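Local coordinates for LRR receptor-like serine/threonine-protein kinase RGI3 (Arabidopsis thaliana, PDB 5HZ0), which acts as a cell-surface receptor kinase whose extracellular leucine-rich repeat domain binds RGF peptide hormones that maintain the root stem cell niche, at residues A[235-240]-A[259-264]; A[220-225]-A[240-245]; A[511-516]-A[538-543]; A[518-523]-A[543-548]; A[133-138]-A[158-163]. The protein carries 5 engineered substitutions. One frame throughout, in Å; residues are numbered along the deposited sequence.

Contact 1. Residues A[235-240]-A[259-264]; sequences LLLWQN and IDFSEN
Leu-235 and Leu-237 both pack on the CE1 side of Phe-261 in the tightly packed part, where two successive leucine-rich repeats run parallel. CD2 of Leu-235 comes in at the ring edge, 3.6 Å from Phe-261 CZ, whereas Leu-237 lies alongside the ring and points the same way, its CD1 3.8 Å from Phe-261 CE1. Ile-259 CG2 covers one ring face. Backbone bonds tie the strands, with Asp-260 N 3.0 Å from Leu-235 O and Leu-237 N 2.9 Å from Asp-260 O. Asn-264 ND2 donates to Phe-261 O and weakly to Leu-237 O, which also accepts from Asn-240 ND2, an atom also bonded to Leu-213 O.

On the other flank Trp-238 has CG between backbone N and carbonyl carbon (chi1 66°), which sets the indole beside the Asp-260 carboxylate, the planes 23° apart and Trp-238 CD1 3.6 Å from Asp-260 OD2. Asp-260 OD1 accepts from Ser-262 N, forming an Asx turn. With an alanine in place of Asp-260, Ser-262 N would probably lose its turn acceptor and the hormone backbone one receptor partner. Packing is loosest at partly exposed Gln-239 and Glu-263, whose side chains meet through their CB atoms, 4.1 Å apart. Apolar packing and backbone bonds thus join the repeats, while polar groups serve the hormone: Trp-238 NE1 and Asp-260 OD2 bond its backbone and Glu-263 OE1 a polar side chain.

Contact 2. Residues A[220-225]-A[240-245]; sequences GSIPTT and NNLVGK
Leu-242 packs against Gly-220 and Ile-222, joining two consecutive repeats of the plant-type leucine-rich repeat solenoid in the loops that follow their strands; these three residues bury the most surface here. Leu-242 has CG anti to the carbonyl carbon (chi1 -61°), and from there its two methyls divide the work. CD1 meets Ile-222 CG1 at 4.1 Å, the two side chains crossing at about a right angle on the buried side of the loops. CD2 instead approaches the backbone, 3.8 Å from Gly-220 O.

That carbonyl is the polar centre of the contact. Val-243 N donates to Gly-220 O over 2.7 Å, tilted 25° from the carbonyl plane, while Leu-242 CA adds a CA-H...O contact to the same oxygen. Gly-220 itself has a positive phi (78°), which favours glycine. Across the contact, Gly-244 is needed more strictly, since a CB there would run into Ser-221 CB and the carbonyl oxygen of Val-243. The outer side, with Val-243 and Ser-221, faces solvent more than the leucine does.

Leu-242 is also held from the following repeat, its N bonded to Asn-264 OD1. At the exposed end, Val-243 CB lies 3.5 Å from Gly-220 O.

Contact 3. Residues A[511-516]-A[538-543]; sequences REISTC and GQIPSL
Gln-539 begins the contact by leaning toward Ser-514, where its OE1 stands 4.2 Å from Ser-514 CB, a loose approach at the partly exposed rim. The Ser-514 hydroxyl is engaged within its own segment: with OG between the backbone N and the carbonyl carbon (chi1 54°), Ser-514 donates to Arg-511 O, which also accepts from Ser-514 N.

Ile-540 follows and carries most of the contact. Its two branches reach different carbonyls of segment 511-516. CG1 is anti to the carbonyl carbon and the chain continues extended (chi2 179°), bringing CD1 to 3.6 Å from Ile-513 O and 4.3 Å from Ile-513 CG1. CG1 passes Ser-514 CA at 4.3 Å, while CG2 comes to 3.5 Å from Cys-516 O. The isoleucine thus rests chiefly on backbone, and the Ile-513 carbonyl it touches is already engaged by Cys-516 N.

Ile-540 also opens a type I turn through Pro-541 and Ser-542, closed by Leu-543 N on Ile-540 O at 2.8 Å. Ser-542 points back toward the first segment, but its hydroxyl bonds to Arg-517 O and Leu-519 O just beyond it. Nearby, Arg-511 forms a salt bridge with Glu-536.

A 3-10 segment of one repeat packed by an apolar side chain of the next is an arrangement characteristic of the convex side of a plant leucine-rich repeat solenoid.

Contact 4. Residues A[518-523]-A[543-548]; sequences SLQLLN and LAISLN. With NAG (2-acetamido-2-deoxy-beta-D-glucopyranose), chain D.
Leu-522 and Leu-547 lie side by side, pointing the same way into the repeat interior, with Leu-522 CD2 3.9 Å from Leu-547 CD1. Both have CG anti to the backbone N (175° and 171°), which turns both chains alike and brings the methyls together. Asn-523 and Asn-548 copy this pairing on the opposite face: their amide planes are 11° apart, and Asn-523 OD1, which also accepts from Gly-525 N, sits 3.3 Å from Asn-548 CB. Asn-548 ND2 is bonded covalently to C1 of NAG (1.4 Å), an N-linked glycan, and its OD1 is held by Ser-550 OG; the sugar is also hydrogen-bonded to Glu-526 and Asp-572. Leu-521, on the asparagine face, crosses the loop residue Ile-545 at a slant, Leu-521 CD1 3.8 Å from Ile-545 CG2. Leu-522 N to Ser-546 O and Asn-548 N to Leu-522 O, each 2.9 Å, join the strands, and Ala-544 N takes an in-plane lone pair of Gln-520 O. Strand 497-499 flanks 521-523, and strand 570-572 flanks 546-548.

Contact 5. Residues A[133-138]-A[158-163]; sequences KNLQVL and ENLVML
With chi1 at 172° and 174°, Val-137 CG1 and Met-162 CG both stand anti to the backbone N, and the side chains meet across parallel strands of adjacent leucine-rich repeats. This rotation leaves Val-137 CG2 beside the backbone N, 3.7 Å from Met-162 CB, with CG1 nearer Met-162 CG; Met-162 then bends at chi2 and leads away, packing on a modified side chain of the bound peptide. On the inner face Leu-138 and Leu-163 lie side by side, Leu-138 CD2 3.6 Å from Leu-163 CD1. Gln-136 O accepts two bonds, from Val-161 N on an in-plane lone pair (2.8 Å) and from Met-162 N, tilted from that plane.

Asn-159 CB is directed toward segment 133-138, 3.4 Å from Leu-135 O, and its ND2 lies 3.7 Å from Asn-134 CA. With an alanine here, the lost amide would probably leave a gap beside Asn-134 and deprive Arg-183 of a weak bond. Gln-136 CG rests 3.5 Å from Asn-159 O, the two amides turned 74° apart.

How the contacts relate
Contacts 1, 4 and 5 each join strands of successive repeats, and all pair apolar side chains inward with backbone bonds between; contact 1 is the most buried, contacts 4 and 5 only partly so. Their outward faces differ: contacts 1 and 5 meet the hormone, mainly by polar groups in the first and by a methionine in the second, whereas contact 4 bears a glycan. Contacts 2 and 3 hold the loops after and before such strands. Both are partly buried, contact 2 joined by one backbone bond and contact 3 by apolar packing alone. Contact 2 shares Asn-240 with contact 1, and Leu-237 packs on Ile-222 between them; contact 3 shares Leu-543 with contact 4.

Contact 1. Residues A[235-240]-A[259-264]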
# COMPACT_ATOMS: atom_id res chain seq x y z
N LEU A 235 14.70 -13.49 -5.75
CA LEU A 235 15.00 -12.54 -6.79
C LEU A 235 14.05 -11.33 -6.62
O LEU A 235 12.85 -11.43 -6.91
CB LEU A 235 14.81 -13.25 -8.14
CG LEU A 235 15.35 -12.66 -9.44
CD1 LEU A 235 16.84 -12.43 -9.37
CD2 LEU A 235 15.00 -13.57 -10.61
N LEU A 236 14.56 -10.20 -6.15
CA LEU A 236 13.71 -9.00 -6.09
C LEU A 236 14.22 -7.99 -7.10
O LEU A 236 15.20 -7.28 -6.86
CB LEU A 236 13.72 -8.38 -4.68
CG LEU A 236 13.17 -9.21 -3.52
CD1 LEU A 236 13.43 -8.54 -2.18
CD2 LEU A 236 11.68 -9.46 -3.70
N LEU A 237 13.47 -7.83 -8.17
CA LEU A 237 13.76 -6.92 -9.26
C LEU A 237 12.67 -5.86 -9.43
O LEU A 237 12.61 -5.19 -10.41
CB LEU A 237 13.97 -7.76 -10.53
CG LEU A 237 15.07 -8.81 -10.69
CD1 LEU A 237 15.14 -9.19 -12.03
CD2 LEU A 237 16.39 -8.34 -10.28
N TRP A 238 11.80 -5.75 -8.47
CA TRP A 238 10.65 -4.86 -8.55
C TRP A 238 10.91 -3.34 -8.62
O TRP A 238 11.75 -2.80 -7.93
CB TRP A 238 9.54 -5.19 -7.48
CG TRP A 238 9.90 -4.98 -6.05
CD1 TRP A 238 10.55 -5.84 -5.27
CD2 TRP A 238 9.62 -3.86 -5.23
NE1 TRP A 238 10.71 -5.36 -4.05
CE2 TRP A 238 10.12 -4.15 -3.98
CE3 TRP A 238 8.98 -2.64 -5.43
CZ2 TRP A 238 10.05 -3.26 -2.93
CZ3 TRP A 238 8.87 -1.79 -4.40
CH2 TRP A 238 9.40 -2.09 -3.16
N GLN A 239 10.07 -2.67 -9.40
CA GLN A 239 10.13 -1.25 -9.66
C GLN A 239 11.38 -0.68 -10.37
O GLN A 239 12.13 0.02 -9.84
CB GLN A 239 9.82 -0.51 -8.39
CG GLN A 239 9.59 0.88 -8.57
CD GLN A 239 9.07 1.54 -7.38
OE1 GLN A 239 8.02 1.21 -6.88
NE2 GLN A 239 9.77 2.52 -6.94
N ASN A 240 11.52 -1.13 -11.59
CA ASN A 240 12.59 -0.84 -12.51
C ASN A 240 11.97 -0.64 -13.88
O ASN A 240 10.82 -0.58 -13.99
CB ASN A 240 13.62 -1.98 -12.49
CG ASN A 240 14.61 -1.83 -11.40
OD1 ASN A 240 15.38 -0.98 -11.45
ND2 ASN A 240 14.58 -2.65 -10.42
N ILE A 259 9.94 -14.74 -6.16
CA ILE A 259 10.16 -14.00 -7.40
C ILE A 259 9.29 -12.74 -7.42
O ILE A 259 8.07 -12.82 -7.41
CB ILE A 259 9.81 -14.84 -8.65
CG1 ILE A 259 10.66 -16.10 -8.73
CG2 ILE A 259 9.96 -13.99 -9.95
CD1 ILE A 259 10.35 -16.97 -9.93
N ASP A 260 9.92 -11.57 -7.43
CA ASP A 260 9.14 -10.34 -7.52
C ASP A 260 9.67 -9.46 -8.65
O ASP A 260 10.76 -8.89 -8.57
CB ASP A 260 9.19 -9.60 -6.19
CG ASP A 260 8.13 -8.54 -6.06
OD1 ASP A 260 7.61 -8.07 -7.09
OD2 ASP A 260 7.82 -8.17 -4.91
N PHE A 261 8.89 -9.42 -9.72
CA PHE A 261 9.12 -8.58 -10.90
C PHE A 261 8.12 -7.42 -10.99
O PHE A 261 7.95 -6.83 -12.05
CB PHE A 261 9.10 -9.40 -12.19
CG PHE A 261 10.14 -10.49 -12.24
CD1 PHE A 261 11.26 -10.46 -11.43
CD2 PHE A 261 10.00 -11.55 -13.12
CE1 PHE A 261 12.20 -11.46 -11.50
CE2 PHE A 261 10.95 -12.53 -13.20
CZ PHE A 261 12.05 -12.49 -12.39
N SER A 262 7.35 -7.18 -9.93
CA SER A 262 6.31 -6.17 -9.97
C SER A 262 6.81 -4.80 -10.46
O SER A 262 7.98 -4.49 -10.33
CB SER A 262 5.66 -6.03 -8.59
OG SER A 262 5.54 -7.29 -7.94
N GLU A 263 5.93 -4.02 -11.11
CA GLU A 263 6.24 -2.66 -11.61
C GLU A 263 7.39 -2.58 -12.59
O GLU A 263 8.40 -1.95 -12.33
CB GLU A 263 6.55 -1.68 -10.48
CG GLU A 263 5.57 -1.69 -9.35
CD GLU A 263 4.65 -0.52 -9.39
OE1 GLU A 263 3.97 -0.26 -8.36
OE2 GLU A 263 4.60 0.13 -10.45
N ASN A 264 7.21 -3.21 -13.73
CA ASN A 264 8.17 -3.14 -14.81
C ASN A 264 7.40 -3.03 -16.11
O ASN A 264 6.23 -2.63 -16.12
CB ASN A 264 9.09 -4.35 -14.82
CG ASN A 264 10.18 -4.25 -13.77
OD1 ASN A 264 11.16 -3.54 -13.98
ND2 ASN A 264 10.01 -4.95 -12.64

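Contact 2. Residues A[220-225]-A[240-245]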
# COMPACT_ATOMS: atom_id res chain seq x y z
N GLY A 220 16.56 -2.63 -20.05
CA GLY A 220 16.93 -3.85 -20.74
C GLY A 220 16.02 -4.98 -20.26
O GLY A 220 14.98 -4.72 -19.64
N SER A 221 16.40 -6.22 -20.53
CA SER A 221 15.61 -7.34 -20.07
C SER A 221 16.36 -8.16 -18.99
O SER A 221 17.53 -7.89 -18.71
CB SER A 221 15.27 -8.24 -21.25
OG SER A 221 16.40 -8.42 -22.07
N ILE A 222 15.67 -9.15 -18.43
CA ILE A 222 16.23 -10.04 -17.41
C ILE A 222 17.10 -11.08 -18.10
O ILE A 222 16.61 -11.86 -18.92
CB ILE A 222 15.12 -10.73 -16.57
CG1 ILE A 222 14.31 -9.68 -15.81
CG2 ILE A 222 15.73 -11.71 -15.57
CD1 ILE A 222 12.88 -10.05 -15.58
N PRO A 223 18.40 -11.06 -17.80
CA PRO A 223 19.29 -11.97 -18.54
C PRO A 223 18.92 -13.43 -18.36
O PRO A 223 18.66 -13.91 -17.26
CB PRO A 223 20.68 -11.66 -17.97
CG PRO A 223 20.44 -10.83 -16.75
CD PRO A 223 19.15 -10.10 -16.98
N THR A 224 18.88 -14.14 -19.47
CA THR A 224 18.61 -15.56 -19.50
C THR A 224 19.58 -16.36 -18.61
O THR A 224 19.19 -17.36 -18.00
CB THR A 224 18.68 -16.05 -20.96
OG1 THR A 224 17.64 -15.42 -21.71
CG2 THR A 224 18.46 -17.53 -21.02
N THR A 225 20.82 -15.89 -18.53
CA THR A 225 21.86 -16.52 -17.74
C THR A 225 21.49 -16.70 -16.27
O THR A 225 22.07 -17.54 -15.59
CB THR A 225 23.13 -15.71 -17.78
OG1 THR A 225 22.85 -14.39 -17.31
CG2 THR A 225 23.66 -15.65 -19.20
N ASN A 240 11.52 -1.13 -11.59
CA ASN A 240 12.59 -0.84 -12.51
C ASN A 240 11.97 -0.64 -13.88
O ASN A 240 10.82 -0.58 -13.99
CB ASN A 240 13.62 -1.98 -12.49
CG ASN A 240 14.61 -1.83 -11.40
OD1 ASN A 240 15.38 -0.98 -11.45
ND2 ASN A 240 14.58 -2.65 -10.42
N ASN A 241 12.76 -0.48 -14.93
CA ASN A 241 12.31 -0.35 -16.31
C ASN A 241 12.38 -1.61 -17.16
O ASN A 241 12.42 -1.53 -18.38
CB ASN A 241 12.93 0.87 -16.99
CG ASN A 241 12.59 2.14 -16.25
OD1 ASN A 241 11.45 2.36 -15.88
ND2 ASN A 241 13.60 2.95 -15.97
N LEU A 242 12.55 -2.75 -16.50
CA LEU A 242 12.77 -4.03 -17.19
C LEU A 242 11.76 -4.33 -18.30
O LEU A 242 10.55 -4.09 -18.17
CB LEU A 242 12.87 -5.18 -16.21
CG LEU A 242 14.02 -5.10 -15.20
CD1 LEU A 242 13.79 -6.06 -14.03
CD2 LEU A 242 15.36 -5.39 -15.87
N VAL A 243 12.28 -4.88 -19.38
CA VAL A 243 11.59 -5.00 -20.66
C VAL A 243 11.73 -6.45 -21.15
O VAL A 243 12.52 -7.19 -20.60
CB VAL A 243 12.21 -3.96 -21.64
CG1 VAL A 243 12.70 -4.60 -22.94
CG2 VAL A 243 11.26 -2.82 -21.84
N GLY A 244 10.93 -6.87 -22.12
CA GLY A 244 11.07 -8.21 -22.65
C GLY A 244 10.38 -9.29 -21.83
O GLY A 244 9.68 -9.00 -20.86
N LYS A 245 10.58 -10.54 -22.24
CA LYS A 245 9.97 -11.70 -21.60
C LYS A 245 10.70 -12.27 -20.37
O LYS A 245 11.91 -12.14 -20.24
CB LYS A 245 9.65 -12.79 -22.64
CG LYS A 245 10.74 -13.08 -23.66
CD LYS A 245 10.18 -13.84 -24.87
CE LYS A 245 9.01 -13.09 -25.53
NZ LYS A 245 8.67 -13.56 -26.91

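Contact 3. Residues A[511-516]-A[538-543]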
# COMPACT_ATOMS: atom_id res chain seq x y z
N ARG A 511 -37.52 15.03 12.73
CA ARG A 511 -36.67 15.88 13.55
C ARG A 511 -35.57 15.08 14.26
O ARG A 511 -34.56 15.65 14.70
CB ARG A 511 -37.52 16.63 14.57
CG ARG A 511 -38.79 17.21 13.97
CD ARG A 511 -39.50 18.16 14.91
NE ARG A 511 -40.59 18.83 14.20
CZ ARG A 511 -40.44 19.87 13.39
NH1 ARG A 511 -39.23 20.38 13.18
NH2 ARG A 511 -41.49 20.40 12.79
N GLU A 512 -35.77 13.77 14.35
CA GLU A 512 -34.82 12.86 14.98
C GLU A 512 -33.46 12.88 14.29
O GLU A 512 -32.45 12.52 14.90
CB GLU A 512 -35.38 11.45 14.91
CG GLU A 512 -36.87 11.44 14.65
CD GLU A 512 -37.66 11.49 15.93
OE1 GLU A 512 -38.91 11.50 15.86
OE2 GLU A 512 -37.04 11.51 17.00
N ILE A 513 -33.44 13.31 13.03
CA ILE A 513 -32.21 13.53 12.27
C ILE A 513 -31.23 14.40 13.07
O ILE A 513 -30.02 14.30 12.90
CB ILE A 513 -32.47 14.16 10.86
CG1 ILE A 513 -31.21 14.19 10.00
CG2 ILE A 513 -33.04 15.57 10.98
CD1 ILE A 513 -30.94 12.90 9.22
N SER A 514 -31.77 15.25 13.94
CA SER A 514 -30.96 16.12 14.78
C SER A 514 -29.96 15.38 15.68
O SER A 514 -28.95 15.96 16.10
CB SER A 514 -31.86 17.00 15.65
OG SER A 514 -32.76 16.19 16.38
N THR A 515 -30.25 14.11 15.99
CA THR A 515 -29.35 13.32 16.85
C THR A 515 -28.26 12.54 16.12
O THR A 515 -27.58 11.72 16.74
CB THR A 515 -30.07 12.38 17.85
OG1 THR A 515 -30.94 11.49 17.15
CG2 THR A 515 -30.85 13.19 18.86
N CYS A 516 -28.10 12.76 14.82
CA CYS A 516 -26.94 12.17 14.18
C CYS A 516 -25.86 13.22 14.29
O CYS A 516 -25.75 14.10 13.45
CB CYS A 516 -27.23 11.88 12.70
SG CYS A 516 -28.62 10.75 12.38
N GLY A 538 -30.57 22.32 11.01
CA GLY A 538 -29.59 23.37 11.28
C GLY A 538 -28.82 23.15 12.58
O GLY A 538 -27.85 23.85 12.87
N GLN A 539 -29.24 22.15 13.34
CA GLN A 539 -28.71 21.86 14.66
C GLN A 539 -27.56 20.84 14.65
O GLN A 539 -27.14 20.37 15.71
CB GLN A 539 -29.82 21.42 15.62
CG GLN A 539 -30.61 22.59 16.19
CD GLN A 539 -31.87 22.15 16.93
OE1 GLN A 539 -32.42 21.08 16.66
NE2 GLN A 539 -32.33 22.98 17.86
N ILE A 540 -27.08 20.50 13.46
CA ILE A 540 -26.04 19.48 13.30
C ILE A 540 -24.77 20.17 12.83
O ILE A 540 -24.48 20.21 11.63
CB ILE A 540 -26.41 18.46 12.21
CG1 ILE A 540 -27.82 17.91 12.39
CG2 ILE A 540 -25.41 17.32 12.16
CD1 ILE A 540 -28.20 16.92 11.30
N PRO A 541 -24.01 20.71 13.79
CA PRO A 541 -22.79 21.50 13.54
C PRO A 541 -21.82 20.75 12.64
O PRO A 541 -21.09 21.37 11.85
CB PRO A 541 -22.18 21.66 14.94
CG PRO A 541 -23.29 21.38 15.89
CD PRO A 541 -24.16 20.38 15.21
N SER A 542 -21.80 19.43 12.78
CA SER A 542 -20.92 18.58 12.00
C SER A 542 -21.18 18.64 10.49
O SER A 542 -20.29 18.30 9.70
CB SER A 542 -21.01 17.13 12.49
OG SER A 542 -22.36 16.73 12.62
N LEU A 543 -22.38 19.08 10.07
CA LEU A 543 -22.68 19.11 8.64
C LEU A 543 -21.69 20.04 7.97
O LEU A 543 -21.69 21.23 8.21
CB LEU A 543 -24.11 19.61 8.39
CG LEU A 543 -25.20 18.55 8.33
CD1 LEU A 543 -26.56 19.17 8.09
CD2 LEU A 543 -24.87 17.56 7.24

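Contact 4. Residues A[518-523]-A[543-548]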
# COMPACT_ATOMS: atom_id res chain seq x y z
N SER A 518 -22.63 13.02 14.13
CA SER A 518 -21.42 12.87 13.35
C SER A 518 -21.61 13.20 11.87
O SER A 518 -20.68 13.07 11.08
CB SER A 518 -20.84 11.47 13.54
OG SER A 518 -20.54 11.26 14.91
N LEU A 519 -22.81 13.64 11.49
CA LEU A 519 -23.14 13.68 10.07
C LEU A 519 -22.47 14.85 9.36
O LEU A 519 -22.79 16.00 9.60
CB LEU A 519 -24.65 13.80 9.93
CG LEU A 519 -25.27 13.27 8.65
CD1 LEU A 519 -24.77 11.86 8.39
CD2 LEU A 519 -26.78 13.28 8.78
N GLN A 520 -21.52 14.51 8.49
CA GLN A 520 -20.84 15.47 7.62
C GLN A 520 -21.57 15.71 6.29
O GLN A 520 -21.61 16.82 5.77
CB GLN A 520 -19.39 15.05 7.39
CG GLN A 520 -18.51 15.11 8.65
CD GLN A 520 -17.16 14.41 8.47
OE1 GLN A 520 -16.69 14.23 7.35
NE2 GLN A 520 -16.55 14.01 9.58
N LEU A 521 -22.15 14.65 5.73
CA LEU A 521 -22.70 14.73 4.39
C LEU A 521 -24.10 14.17 4.41
O LEU A 521 -24.30 13.05 4.88
CB LEU A 521 -21.83 13.97 3.39
CG LEU A 521 -22.24 13.98 1.90
CD1 LEU A 521 -21.02 13.94 1.00
CD2 LEU A 521 -23.16 12.80 1.56
N LEU A 522 -25.06 14.94 3.90
CA LEU A 522 -26.43 14.45 3.79
C LEU A 522 -27.00 14.72 2.40
O LEU A 522 -27.19 15.87 2.01
CB LEU A 522 -27.33 15.03 4.88
CG LEU A 522 -28.81 14.66 4.75
CD1 LEU A 522 -29.03 13.15 4.93
CD2 LEU A 522 -29.68 15.44 5.72
N ASN A 523 -27.27 13.65 1.67
CA ASN A 523 -27.90 13.77 0.37
C ASN A 523 -29.29 13.15 0.34
O ASN A 523 -29.44 11.93 0.37
CB ASN A 523 -27.03 13.13 -0.70
CG ASN A 523 -27.44 13.58 -2.10
OD1 ASN A 523 -28.49 14.20 -2.28
ND2 ASN A 523 -26.62 13.27 -3.08
N LEU A 543 -22.38 19.08 10.07
CA LEU A 543 -22.68 19.11 8.64
C LEU A 543 -21.69 20.04 7.97
O LEU A 543 -21.69 21.23 8.21
CB LEU A 543 -24.11 19.61 8.39
CG LEU A 543 -25.20 18.55 8.33
CD1 LEU A 543 -26.56 19.17 8.09
CD2 LEU A 543 -24.87 17.56 7.24
N ALA A 544 -20.87 19.48 7.11
CA ALA A 544 -19.69 20.18 6.63
C ALA A 544 -19.51 20.03 5.14
O ALA A 544 -19.44 21.02 4.41
CB ALA A 544 -18.44 19.70 7.37
N ILE A 545 -19.35 18.79 4.71
CA ILE A 545 -19.06 18.50 3.31
C ILE A 545 -20.19 18.93 2.38
O ILE A 545 -19.99 19.76 1.50
CB ILE A 545 -18.81 17.01 3.08
CG1 ILE A 545 -17.65 16.51 3.96
CG2 ILE A 545 -18.54 16.76 1.62
CD1 ILE A 545 -17.33 15.04 3.76
N SER A 546 -21.38 18.37 2.58
CA SER A 546 -22.49 18.67 1.69
C SER A 546 -23.85 18.48 2.33
O SER A 546 -24.04 17.61 3.18
CB SER A 546 -22.38 17.80 0.43
OG SER A 546 -23.52 17.94 -0.38
N LEU A 547 -24.80 19.33 1.94
CA LEU A 547 -26.22 19.14 2.23
C LEU A 547 -27.00 19.39 0.94
O LEU A 547 -27.03 20.51 0.40
CB LEU A 547 -26.70 20.07 3.37
CG LEU A 547 -28.20 20.19 3.70
CD1 LEU A 547 -28.80 18.87 4.16
CD2 LEU A 547 -28.46 21.28 4.74
N ASN A 548 -27.62 18.32 0.44
CA ASN A 548 -28.37 18.36 -0.80
C ASN A 548 -29.82 17.99 -0.49
O ASN A 548 -30.12 16.85 -0.14
CB ASN A 548 -27.74 17.39 -1.81
CG ASN A 548 -28.26 17.57 -3.23
OD1 ASN A 548 -29.35 18.08 -3.45
ND2 ASN A 548 -27.46 17.11 -4.21
C1 NAG D . -27.91 17.26 -5.58
C2 NAG D . -26.64 17.30 -6.43
C3 NAG D . -26.97 17.29 -7.93
C4 NAG D . -27.88 16.10 -8.26
C5 NAG D . -29.14 16.28 -7.41
C6 NAG D . -30.21 15.22 -7.63
C7 NAG D . -24.58 18.59 -5.89
C8 NAG D . -24.07 19.93 -5.42
N2 NAG D . -25.91 18.48 -6.02
O3 NAG D . -25.77 17.25 -8.67
O4 NAG D . -28.16 15.91 -9.66
O5 NAG D . -28.78 16.25 -6.05
O6 NAG D . -29.71 13.93 -7.39
O7 NAG D . -23.78 17.68 -6.13

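Contact 5. Residues A[133-138]-A[158-163]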
# COMPACT_ATOMS: atom_id res chain seq x y z
N LYS A 133 41.74 -8.82 -1.01
CA LYS A 133 41.55 -10.16 -1.56
C LYS A 133 40.81 -11.09 -0.60
O LYS A 133 40.25 -12.10 -1.01
CB LYS A 133 42.90 -10.75 -1.99
CG LYS A 133 43.49 -10.04 -3.21
CD LYS A 133 43.08 -10.72 -4.51
CE LYS A 133 42.76 -9.72 -5.61
NZ LYS A 133 43.60 -8.49 -5.57
N ASN A 134 40.83 -10.73 0.67
CA ASN A 134 40.17 -11.50 1.72
C ASN A 134 38.81 -10.96 2.10
O ASN A 134 38.15 -11.51 2.97
CB ASN A 134 41.05 -11.54 2.96
CG ASN A 134 42.41 -12.07 2.67
OD1 ASN A 134 43.41 -11.39 2.88
ND2 ASN A 134 42.47 -13.30 2.17
N LEU A 135 38.42 -9.85 1.47
CA LEU A 135 37.16 -9.21 1.81
C LEU A 135 36.01 -10.17 1.54
O LEU A 135 35.93 -10.80 0.49
CB LEU A 135 36.96 -7.91 1.04
CG LEU A 135 35.82 -7.03 1.55
CD1 LEU A 135 36.07 -6.69 3.02
CD2 LEU A 135 35.69 -5.77 0.69
N GLN A 136 35.13 -10.28 2.52
CA GLN A 136 34.00 -11.21 2.48
C GLN A 136 32.68 -10.44 2.50
O GLN A 136 31.81 -10.67 1.68
CB GLN A 136 34.10 -12.23 3.61
CG GLN A 136 35.16 -13.31 3.36
CD GLN A 136 35.30 -14.30 4.53
OE1 GLN A 136 34.33 -14.66 5.19
NE2 GLN A 136 36.53 -14.74 4.79
N VAL A 137 32.53 -9.59 3.51
CA VAL A 137 31.36 -8.74 3.65
C VAL A 137 31.73 -7.26 3.52
O VAL A 137 32.56 -6.75 4.26
CB VAL A 137 30.70 -8.96 5.04
CG1 VAL A 137 29.60 -7.95 5.26
CG2 VAL A 137 30.15 -10.38 5.17
N LEU A 138 31.13 -6.59 2.54
CA LEU A 138 31.19 -5.15 2.46
C LEU A 138 29.75 -4.67 2.44
O LEU A 138 29.00 -4.99 1.53
CB LEU A 138 31.94 -4.68 1.20
CG LEU A 138 31.57 -3.34 0.51
CD1 LEU A 138 31.69 -2.12 1.42
CD2 LEU A 138 32.40 -3.15 -0.72
N GLU A 158 37.83 -11.68 -4.49
CA GLU A 158 37.46 -13.04 -4.87
C GLU A 158 36.63 -13.74 -3.80
O GLU A 158 35.86 -14.65 -4.10
CB GLU A 158 38.72 -13.85 -5.19
CG GLU A 158 39.81 -13.74 -4.13
CD GLU A 158 40.92 -14.76 -4.33
OE1 GLU A 158 40.82 -15.55 -5.30
OE2 GLU A 158 41.88 -14.78 -3.52
N ASN A 159 36.77 -13.30 -2.55
CA ASN A 159 36.09 -13.94 -1.43
C ASN A 159 34.75 -13.35 -1.00
O ASN A 159 34.19 -13.80 -0.01
CB ASN A 159 37.02 -13.98 -0.23
CG ASN A 159 38.20 -14.90 -0.45
OD1 ASN A 159 38.24 -15.65 -1.42
ND2 ASN A 159 39.15 -14.86 0.47
N LEU A 160 34.25 -12.34 -1.69
CA LEU A 160 33.00 -11.70 -1.28
C LEU A 160 31.86 -12.70 -1.26
O LEU A 160 31.68 -13.47 -2.19
CB LEU A 160 32.62 -10.57 -2.22
CG LEU A 160 33.04 -9.13 -1.94
CD1 LEU A 160 32.68 -8.32 -3.16
CD2 LEU A 160 32.35 -8.59 -0.71
N VAL A 161 31.09 -12.63 -0.18
CA VAL A 161 29.86 -13.39 0.00
C VAL A 161 28.68 -12.42 0.01
O VAL A 161 27.62 -12.73 -0.52
CB VAL A 161 29.89 -14.38 1.23
CG1 VAL A 161 31.17 -15.20 1.18
CG2 VAL A 161 29.76 -13.65 2.56
N MET A 162 28.85 -11.34 0.76
CA MET A 162 27.81 -10.36 1.01
C MET A 162 28.24 -8.96 0.51
O MET A 162 29.29 -8.44 0.89
CB MET A 162 27.51 -10.35 2.52
CG MET A 162 26.55 -9.28 3.00
SD MET A 162 25.07 -9.14 1.98
CE MET A 162 24.67 -7.42 2.27
N LEU A 163 27.44 -8.38 -0.37
CA LEU A 163 27.70 -7.02 -0.86
C LEU A 163 26.43 -6.18 -0.82
O LEU A 163 25.49 -6.45 -1.55
CB LEU A 163 28.23 -7.04 -2.29
CG LEU A 163 28.43 -5.64 -2.91
CD1 LEU A 163 29.61 -4.92 -2.27
CD2 LEU A 163 28.58 -5.68 -4.44